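Local atomic coordinates of adenylate kinase (Schistosoma mansoni, PDB entry 3UMF), a protein that catalyses the reversible transfer of a phosphate group between adenine nucleotides, interconverting ATP and AMP with two molecules of ADP. Residues A[202-205]-A[206-210]; A[174-177]-A[178-181]; A[65-68]-A[69-72]. All blocks are in the same frame, centred on the assembly; numbering follows the deposited sequence.

In the fold
Along the chain contact 3 comes first, then contact 2, then contact 1, and each is a local meeting of residues one helical turn or so apart. Contact 3 is the turn between helices 60-68 and 73-84, contact 2 the joint between helices 161-177 and 179-186, and contact 1 lies within helix 200-212, which packs on strands 135-140 and 191-195 of the five-stranded parallel sheet. Contacts 1 and 3 fall on opposite sides of the chain's centre, their own centres about 36 Å apart. Contact 2 is about 23 Å from contact 1 and 31 Å from contact 3, centre to centre. Contact 1 thus belongs to the Rossmann-like core, contact 3 probably to the mobile NMP-binding lobe.

Contact 1: A[202-205]-A[206-210]; sequences AIFD and KVNHE
Asn208 brings its amide nitrogen over one face of the Phe204 ring, with ND2 3.2 Å from CE2 and displaced toward the rim. Ring and amide planes stand 77° apart, so the amide presents its nitrogen end to the face and does not stack flat on it. The first torsions make this meeting possible: Phe204 holds CG opposite its own N (chi1 -174°), while Asn208 has CG opposite its carbonyl carbon (chi1 -66°), which turns the amide back toward the preceding turn. Water 1 accepts a hydrogen bond from Asn208 ND2 at 2.9 Å and donates one to Asp205 OD1, linking amide and carboxylate.

Beneath these side chains runs the regular i to i+4 bonding of an alpha-helix, including Asn208 N to Phe204 O at 3.1 Å. This is helix 200-212, the last of the chain, laid against the parallel sheet: Ile203 and Val207 both reach Ile194 and Phe139 on two of its strands, and on the helix itself their CG2 methyls approach to 4.2 Å. Phe204 turns to helix 42-53, where Lys48 makes a cation-pi contact with it.

Farther round the helix, Glu210 OE2 is gripped from opposite faces of its carboxylate plane. Lys206 NZ forms a salt bridge to it at 2.9 Å, while His209 ND1 donates at 3.2 Å with the oxygen in its ring plane. Glu210 OE1 meets Lys213 in a second salt bridge, and the two lysines probably stabilise the negative charge.

Contact 2: A[174-177]-A[178-181]; sequences FNEL and TKPV
Thr178 lays its methyl over one face of the Phe174 ring in a CH-pi contact, CG2 standing 3.9 Å from the ring centroid and 16° off the normal. CE1 and CZ are the ring atoms nearest to it, so the methyl sits somewhat toward the rim. With Phe174 CG opposite its backbone N (chi1 179°), the ring extends along the helix to meet the threonine one turn on. The same ring touches Arg118, while Leu177 leans on Glu119, both in loops.

Among the hydrogen bonds, the carbonyl of Phe174 is the focus. Thr178 N donates to Phe174 O at 3.1 Å, and Thr178 OG1 lies 3.0 Å from the same Phe174 O, though its proton has a second acceptor within reach. Water 2 lies beside that hydroxyl and donates to Asn175 O. One residue on, Lys179 N makes a weak bond to Glu176 O at 3.3 Å, a step of three residues in place of four. These bonds mark a joint between two helices, 161-177 and 179-186. Pro180 has no N-H to give to Glu176 O; its CD sits 3.7 Å from Leu177 O. Water 3 bridges the break, donating to Leu177 O and accepting a weak bond from Val181 N.

On the exposed side Glu176 and Lys179 pair by charge. Lys179, extended beyond CG, crosses Glu176 and puts NZ 3.2 Å from Glu176 OE1, a salt bridge that approaches on the syn side but 32° out of the carboxylate plane. Asn175 passes across the same lysine chain, its ND2 3.6 Å from Lys179 CE.

Contact 3: A[65-68]-A[69-72]; sequences RAEV and QSGS
The Arg65 guanidinium and the Gln69 amide cross at an angle, their planes 48° apart, and Gln69 NE2 comes to Arg65 NE at 3.3 Å from an oblique direction. Both atoms are donors, so this is proximity without a hydrogen bond; the two extended chains cross on the exposed side of the turn. The Glu67 carboxylate, by contrast, is met by an alcohol: Ser72 OG donates to Glu67 OE2 at 2.6 Å, arriving nearly in line with the C-O bond. Glu67 gets there by placing CG opposite its backbone N and then turning about its CB-CG bond (chi2 55°), which swings the acid toward the residues following its helix.

This is the tight connection between helices 60-68 and 73-84. In adenylate kinases this helix pair forms the NMP-binding domain, so the turn probably belongs to the mobile AMP-binding lobe. Ser72 is the N-cap of the second helix, and its OG also bonds to Gly75 N, so one hydroxyl links an acid of the first helix to the opening turn of the next. Val68 and Glu67 reach across as well, touching Lys79, Met82 and Leu78.

At the end of the first helix, Gln69 N still donates to Arg65 O at 3.0 Å, whereas Ser70 N turns to Glu67 O, meeting it from well above the carbonyl plane. Ser70 OG also lies against Glu67 O, at 2.5 Å, shorter than a normal hydrogen bond, so the exact distance is doubtful. Separately, Ser70 OG accepts from Ser72 N at 3.2 Å to close an ST turn. Gly71 takes the positive phi of 88° that ends the helical path. Water 4 donates to Val68 O at 2.8 Å and has only weak bonds to Gly71 N and Ser72 O.

Contact 1: A[202-205]-A[206-210]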
loop_
_atom_site.group_PDB
_atom_site.type_symbol
_atom_site.label_atom_id
_atom_site.label_comp_id
_atom_site.label_asym_id
_atom_site.label_seq_id
_atom_site.Cartn_x
_atom_site.Cartn_y
_atom_site.Cartn_z
ATOM N N ALA A 202 1.083 20.262 1.802
ATOM C CA ALA A 202 1.577 20.177 3.173
ATOM C C ALA A 202 1.869 18.732 3.561
ATOM O O ALA A 202 2.854 18.444 4.246
ATOM C CB ALA A 202 0.576 20.797 4.141
ATOM N N ILE A 203 1.006 17.826 3.118
ATOM C CA ILE A 203 1.201 16.402 3.360
ATOM C C ILE A 203 2.455 15.900 2.645
ATOM O O ILE A 203 3.252 15.161 3.221
ATOM C CB ILE A 203 -0.025 15.585 2.889
ATOM C CG1 ILE A 203 -1.242 15.895 3.768
ATOM C CG2 ILE A 203 0.269 14.096 2.927
ATOM C CD1 ILE A 203 -2.554 15.438 3.158
ATOM N N PHE A 204 2.635 16.319 1.395
ATOM C CA PHE A 204 3.765 15.863 0.593
ATOM C C PHE A 204 5.092 16.336 1.180
ATOM O O PHE A 204 6.056 15.574 1.244
ATOM C CB PHE A 204 3.623 16.338 -0.855
ATOM C CG PHE A 204 4.680 15.795 -1.781
ATOM C CD1 PHE A 204 4.780 14.434 -2.019
ATOM C CD2 PHE A 204 5.565 16.647 -2.422
ATOM C CE1 PHE A 204 5.747 13.929 -2.871
ATOM C CE2 PHE A 204 6.536 16.146 -3.279
ATOM C CZ PHE A 204 6.625 14.787 -3.502
ATOM N N ASP A 205 5.133 17.594 1.609
ATOM C CA ASP A 205 6.332 18.146 2.239
ATOM C C ASP A 205 6.689 17.397 3.526
ATOM O O ASP A 205 7.859 17.103 3.777
ATOM C CB ASP A 205 6.156 19.639 2.531
ATOM C CG ASP A 205 6.141 20.492 1.266
ATOM O OD1 ASP A 205 6.656 20.036 0.222
ATOM O OD2 ASP A 205 5.625 21.627 1.323
ATOM N N LYS A 206 5.679 17.086 4.336
ATOM C CA LYS A 206 5.899 16.349 5.582
ATOM C C LYS A 206 6.401 14.928 5.321
ATOM O O LYS A 206 7.313 14.455 6.001
ATOM C CB LYS A 206 4.623 16.317 6.428
ATOM C CG LYS A 206 4.780 15.628 7.779
ATOM C CD LYS A 206 5.866 16.283 8.623
ATOM C CE LYS A 206 5.870 15.732 10.047
ATOM N NZ LYS A 206 7.007 16.256 10.854
ATOM N N VAL A 207 5.810 14.257 4.335
ATOM C CA VAL A 207 6.238 12.912 3.958
ATOM C C VAL A 207 7.710 12.889 3.565
ATOM O O VAL A 207 8.464 12.015 3.994
ATOM C CB VAL A 207 5.396 12.349 2.786
ATOM C CG1 VAL A 207 6.021 11.077 2.244
ATOM C CG2 VAL A 207 3.975 12.087 3.235
ATOM N N ASN A 208 8.120 13.858 2.755
ATOM C CA ASN A 208 9.512 13.942 2.321
ATOM C C ASN A 208 10.462 14.237 3.475
ATOM O O ASN A 208 11.597 13.767 3.482
ATOM C CB ASN A 208 9.674 14.986 1.213
ATOM C CG ASN A 208 8.960 14.588 -0.064
ATOM O OD1 ASN A 208 8.674 13.411 -0.287
ATOM N ND2 ASN A 208 8.673 15.567 -0.911
ATOM N N HIS A 209 9.992 15.016 4.446
ATOM C CA HIS A 209 10.784 15.331 5.629
ATOM C C HIS A 209 11.011 14.080 6.471
ATOM O O HIS A 209 12.112 13.838 6.961
ATOM C CB HIS A 209 10.092 16.414 6.464
ATOM C CG HIS A 209 10.864 16.829 7.678
ATOM N ND1 HIS A 209 10.621 16.305 8.929
ATOM C CD2 HIS A 209 11.875 17.716 7.832
ATOM C CE1 HIS A 209 11.448 16.852 9.802
ATOM N NE2 HIS A 209 12.219 17.711 9.162
ATOM N N GLU A 210 9.964 13.277 6.621
ATOM C CA GLU A 210 10.052 12.056 7.415
ATOM C C GLU A 210 10.862 10.964 6.714
ATOM O O GLU A 210 11.621 10.243 7.359
ATOM C CB GLU A 210 8.653 11.558 7.782
ATOM C CG GLU A 210 7.883 12.516 8.675
ATOM C CD GLU A 210 8.626 12.828 9.960
ATOM O OE1 GLU A 210 9.065 11.874 10.638
ATOM O OE2 GLU A 210 8.779 14.022 10.294
HETATM O O HOH W 1 9.354 18.341 -0.375
#

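Contact 2: A[174-177]-A[178-181]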
loop_
_atom_site.group_PDB
_atom_site.type_symbol
_atom_site.label_atom_id
_atom_site.label_comp_id
_atom_site.label_asym_id
_atom_site.label_seq_id
_atom_site.Cartn_x
_atom_site.Cartn_y
_atom_site.Cartn_z
ATOM N N PHE A 174 -11.815 -0.607 7.619
ATOM C CA PHE A 174 -10.395 -0.472 7.298
ATOM C C PHE A 174 -9.564 -0.115 8.532
ATOM O O PHE A 174 -8.490 -0.673 8.744
ATOM C CB PHE A 174 -10.179 0.568 6.191
ATOM C CG PHE A 174 -8.733 0.782 5.836
ATOM C CD1 PHE A 174 -8.126 0.014 4.855
ATOM C CD2 PHE A 174 -7.975 1.742 6.491
ATOM C CE1 PHE A 174 -6.789 0.203 4.534
ATOM C CE2 PHE A 174 -6.642 1.934 6.173
ATOM C CZ PHE A 174 -6.047 1.165 5.194
ATOM N N ASN A 175 -10.062 0.825 9.332
ATOM C CA ASN A 175 -9.370 1.264 10.541
ATOM C C ASN A 175 -9.139 0.109 11.516
ATOM O O ASN A 175 -8.048 -0.043 12.066
ATOM C CB ASN A 175 -10.153 2.397 11.216
ATOM C CG ASN A 175 -9.494 2.891 12.494
ATOM O OD1 ASN A 175 -8.565 3.700 12.456
ATOM N ND2 ASN A 175 -9.987 2.417 13.636
ATOM N N GLU A 176 -10.167 -0.711 11.713
ATOM C CA GLU A 176 -10.074 -1.861 12.606
ATOM C C GLU A 176 -9.199 -2.965 12.016
ATOM O O GLU A 176 -8.385 -3.571 12.719
ATOM C CB GLU A 176 -11.469 -2.414 12.898
ATOM C CG GLU A 176 -11.485 -3.609 13.841
ATOM C CD GLU A 176 -11.133 -3.234 15.270
ATOM O OE1 GLU A 176 -11.319 -2.057 15.645
ATOM O OE2 GLU A 176 -10.674 -4.118 16.022
ATOM N N LEU A 177 -9.375 -3.224 10.725
ATOM C CA LEU A 177 -8.647 -4.286 10.045
ATOM C C LEU A 177 -7.135 -4.095 10.135
ATOM O O LEU A 177 -6.397 -5.055 10.335
ATOM C CB LEU A 177 -9.070 -4.349 8.574
ATOM C CG LEU A 177 -8.438 -5.453 7.719
ATOM C CD1 LEU A 177 -8.980 -6.817 8.126
ATOM C CD2 LEU A 177 -8.664 -5.196 6.234
ATOM N N THR A 178 -6.683 -2.851 10.010
ATOM C CA THR A 178 -5.253 -2.569 9.917
ATOM C C THR A 178 -4.576 -2.265 11.256
ATOM O O THR A 178 -3.375 -2.004 11.294
ATOM C CB THR A 178 -4.963 -1.407 8.932
ATOM O OG1 THR A 178 -5.589 -0.211 9.406
ATOM C CG2 THR A 178 -5.491 -1.737 7.542
ATOM N N LYS A 179 -5.336 -2.299 12.349
ATOM C CA LYS A 179 -4.779 -2.000 13.674
ATOM C C LYS A 179 -3.577 -2.861 14.085
ATOM O O LYS A 179 -2.547 -2.315 14.475
ATOM C CB LYS A 179 -5.861 -2.033 14.766
ATOM C CG LYS A 179 -6.619 -0.731 14.943
ATOM C CD LYS A 179 -7.671 -0.869 16.037
ATOM C CE LYS A 179 -8.490 0.402 16.188
ATOM N NZ LYS A 179 -9.641 0.198 17.115
ATOM N N PRO A 180 -3.696 -4.203 14.005
ATOM C CA PRO A 180 -2.529 -4.970 14.459
ATOM C C PRO A 180 -1.311 -4.867 13.537
ATOM O O PRO A 180 -0.190 -5.020 14.018
ATOM C CB PRO A 180 -3.045 -6.413 14.517
ATOM C CG PRO A 180 -4.213 -6.443 13.611
ATOM C CD PRO A 180 -4.834 -5.080 13.668
ATOM N N VAL A 181 -1.506 -4.609 12.247
ATOM C CA VAL A 181 -0.347 -4.490 11.366
ATOM C C VAL A 181 0.388 -3.171 11.607
ATOM O O VAL A 181 1.618 -3.122 11.585
ATOM C CB VAL A 181 -0.692 -4.714 9.866
ATOM C CG1 VAL A 181 -1.469 -3.543 9.288
ATOM C CG2 VAL A 181 0.578 -4.963 9.066
HETATM O O HOH W 2 -5.728 1.258 12.179
HETATM O O HOH W 3 -3.772 -5.883 10.558
#

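Contact 3: A[65-68]-A[69-72]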
loop_
_atom_site.group_PDB
_atom_site.type_symbol
_atom_site.label_atom_id
_atom_site.label_comp_id
_atom_site.label_asym_id
_atom_site.label_seq_id
_atom_site.Cartn_x
_atom_site.Cartn_y
_atom_site.Cartn_z
ATOM N N ARG A 65 -3.825 -8.146 -12.664
ATOM C CA ARG A 65 -4.348 -7.859 -13.995
ATOM C C ARG A 65 -3.340 -8.263 -15.067
ATOM O O ARG A 65 -3.715 -8.763 -16.129
ATOM C CB ARG A 65 -4.686 -6.373 -14.133
ATOM C CG ARG A 65 -5.316 -6.014 -15.464
ATOM C CD ARG A 65 -5.525 -4.517 -15.603
ATOM N NE ARG A 65 -6.261 -4.194 -16.825
ATOM C CZ ARG A 65 -6.402 -2.965 -17.309
ATOM N NH1 ARG A 65 -5.853 -1.936 -16.678
ATOM N NH2 ARG A 65 -7.089 -2.767 -18.424
ATOM N N ALA A 66 -2.062 -8.045 -14.780
ATOM C CA ALA A 66 -0.998 -8.396 -15.715
ATOM C C ALA A 66 -0.864 -9.909 -15.867
ATOM O O ALA A 66 -0.552 -10.401 -16.948
ATOM C CB ALA A 66 0.321 -7.788 -15.271
ATOM N N GLU A 67 -1.106 -10.642 -14.783
ATOM C CA GLU A 67 -1.049 -12.101 -14.828
ATOM C C GLU A 67 -2.204 -12.666 -15.656
ATOM O O GLU A 67 -2.016 -13.586 -16.450
ATOM C CB GLU A 67 -1.052 -12.690 -13.414
ATOM C CG GLU A 67 -0.793 -14.188 -13.362
ATOM C CD GLU A 67 0.493 -14.593 -14.063
ATOM O OE1 GLU A 67 1.534 -13.943 -13.837
ATOM O OE2 GLU A 67 0.464 -15.565 -14.849
ATOM N N VAL A 68 -3.396 -12.104 -15.475
ATOM C CA VAL A 68 -4.556 -12.482 -16.276
ATOM C C VAL A 68 -4.331 -12.203 -17.769
ATOM O O VAL A 68 -4.741 -12.989 -18.623
ATOM C CB VAL A 68 -5.841 -11.773 -15.774
ATOM C CG1 VAL A 68 -6.990 -11.953 -16.758
ATOM C CG2 VAL A 68 -6.233 -12.297 -14.398
ATOM N N GLN A 69 -3.661 -11.096 -18.079
ATOM C CA GLN A 69 -3.375 -10.733 -19.469
ATOM C C GLN A 69 -2.178 -11.493 -20.054
ATOM O O GLN A 69 -1.872 -11.356 -21.238
ATOM C CB GLN A 69 -3.127 -9.219 -19.587
ATOM C CG GLN A 69 -4.325 -8.331 -19.272
ATOM C CD GLN A 69 -3.946 -6.862 -19.153
ATOM O OE1 GLN A 69 -2.781 -6.524 -18.931
ATOM N NE2 GLN A 69 -4.930 -5.981 -19.301
ATOM N N SER A 70 -1.506 -12.293 -19.230
ATOM C CA SER A 70 -0.286 -12.987 -19.652
ATOM C C SER A 70 -0.549 -14.171 -20.581
ATOM O O SER A 70 0.315 -14.549 -21.371
ATOM C CB SER A 70 0.505 -13.471 -18.436
ATOM O OG SER A 70 -0.166 -14.541 -17.793
ATOM N N GLY A 71 -1.733 -14.765 -20.468
ATOM C CA GLY A 71 -2.080 -15.929 -21.262
ATOM C C GLY A 71 -1.664 -17.242 -20.623
ATOM O O GLY A 71 -1.930 -18.313 -21.168
ATOM N N SER A 72 -1.009 -17.163 -19.469
ATOM C CA SER A 72 -0.556 -18.352 -18.753
ATOM C C SER A 72 -1.737 -19.139 -18.188
ATOM O O SER A 72 -2.801 -18.568 -17.946
ATOM C CB SER A 72 0.397 -17.955 -17.619
ATOM O OG SER A 72 -0.301 -17.325 -16.560
HETATM O O HOH W 4 -4.334 -15.738 -18.906
#